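Local coordinates for protein endostatin (Mus musculus, PDB 1KOE) that inhibits angiogenesis as the C-terminal fragment of the collagen XVIII alpha1 chain and probably binds heparin, at residues 91-94 against 100-103. Numbering follows the deposited sequence.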
loop_
_atom_site.group_PDB
_atom_site.type_symbol
_atom_site.label_atom_id
_atom_site.label_comp_id
_atom_site.label_asym_id
_atom_site.label_seq_id
_atom_site.Cartn_x
_atom_site.Cartn_y
_atom_site.Cartn_z
ATOM N N GLY A 91 13.702 5.293 9.945
ATOM C CA GLY A 91 12.910 5.302 11.157
ATOM C C GLY A 91 11.424 5.463 10.940
ATOM O O GLY A 91 10.667 5.388 11.911
ATOM N N ALA A 92 11.007 5.715 9.695
ATOM C CA ALA A 92 9.582 5.859 9.348
ATOM C C ALA A 92 8.858 4.618 9.847
ATOM O O ALA A 92 9.383 3.519 9.730
ATOM C CB ALA A 92 9.410 5.973 7.826
ATOM N N ARG A 93 7.685 4.803 10.438
ATOM C CA ARG A 93 6.874 3.703 10.973
ATOM C C ARG A 93 5.536 3.627 10.246
ATOM O O ARG A 93 4.957 4.656 9.880
ATOM C CB ARG A 93 6.535 3.948 12.443
ATOM C CG ARG A 93 7.691 3.915 13.364
ATOM C CD ARG A 93 7.196 3.924 14.779
ATOM N NE ARG A 93 6.562 5.184 15.172
ATOM C CZ ARG A 93 6.204 5.449 16.427
ATOM N NH1 ARG A 93 6.424 4.539 17.372
ATOM N NH2 ARG A 93 5.616 6.596 16.744
ATOM N N ILE A 94 5.045 2.414 10.051
ATOM C CA ILE A 94 3.742 2.241 9.436
ATOM C C ILE A 94 2.907 1.424 10.398
ATOM O O ILE A 94 3.339 0.376 10.882
ATOM C CB ILE A 94 3.818 1.561 8.052
ATOM C CG1 ILE A 94 4.583 2.483 7.083
ATOM C CG2 ILE A 94 2.390 1.244 7.540
ATOM C CD1 ILE A 94 4.694 1.966 5.681
ATOM N N ARG A 100 -0.999 -1.122 15.506
ATOM C CA ARG A 100 0.230 -1.892 15.654
ATOM C C ARG A 100 1.295 -1.524 14.623
ATOM O O ARG A 100 0.977 -1.273 13.449
ATOM C CB ARG A 100 -0.074 -3.387 15.550
ATOM C CG ARG A 100 -0.840 -3.954 16.740
ATOM C CD ARG A 100 -1.271 -5.374 16.443
ATOM N NE ARG A 100 -2.335 -5.379 15.454
ATOM C CZ ARG A 100 -2.595 -6.371 14.610
ATOM N NH1 ARG A 100 -1.865 -7.473 14.621
ATOM N NH2 ARG A 100 -3.589 -6.255 13.747
ATOM N N ASP A 101 2.549 -1.446 15.070
ATOM C CA ASP A 101 3.657 -1.143 14.165
ATOM C C ASP A 101 3.934 -2.455 13.410
ATOM O O ASP A 101 4.366 -3.463 13.999
ATOM C CB ASP A 101 4.888 -0.696 14.960
ATOM C CG ASP A 101 6.089 -0.362 14.069
ATOM O OD1 ASP A 101 6.291 -0.956 12.996
ATOM O OD2 ASP A 101 6.884 0.487 14.473
ATOM N N VAL A 102 3.693 -2.426 12.105
ATOM C CA VAL A 102 3.846 -3.604 11.260
ATOM C C VAL A 102 5.264 -4.197 11.191
ATOM O O VAL A 102 5.441 -5.395 10.947
ATOM C CB VAL A 102 3.293 -3.315 9.839
ATOM C CG1 VAL A 102 4.204 -2.371 9.080
ATOM C CG2 VAL A 102 3.109 -4.586 9.088
ATOM N N LEU A 103 6.276 -3.370 11.416
ATOM C CA LEU A 103 7.651 -3.859 11.381
ATOM C C LEU A 103 8.041 -4.523 12.709
ATOM O O LEU A 103 8.762 -5.522 12.718
ATOM C CB LEU A 103 8.636 -2.730 11.051
ATOM C CG LEU A 103 9.841 -3.154 10.206
ATOM C CD1 LEU A 103 9.379 -3.421 8.792
ATOM C CD2 LEU A 103 10.890 -2.070 10.206
HETATM O O HOH W 1 6.640 1.781 17.081
HETATM O O HOH W 2 6.935 0.335 10.629
#
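Ile94 O accepts a hydrogen bond from Val102 N at 3.1 Å, nearly straight at 164°, and so joins two non-regular chain pieces. Both belong to the long loop between helix 77-80 and strand 112-114 of the C-type lectin-like endostatin fold. Asp101 forms an Asx turn: its OD1 accepts from Leu103 N at 2.9 Å. CG of Asp101 stands anti to the backbone N (chi1 -180°), which brings the carboxylate near Arg93 and Ile94. The same OD1 takes a hydrogen bond from a water that accepts from Ile94 N, so this water ties the turn to the other piece of chain. Asp101 OD2 rests against the aliphatic part of Arg93, 3.5 Å from Arg93 CD. The two side chains cross at about a right angle, with guanidinium and carboxylate planes 74° apart. They form no direct salt bridge. Instead a second water accepts from Arg93 NH1 at 2.8 Å and donates to Asp101 OD2 at 2.9 Å, while NH2 of Arg93 makes a salt bridge with Glu71. The buried Val102 side chain also packs against Trp108 and Ile164. Val102 CG1 meets Ile94 as well, 3.4 Å from Ile94 O and 4.1 Å from Ile94 CB.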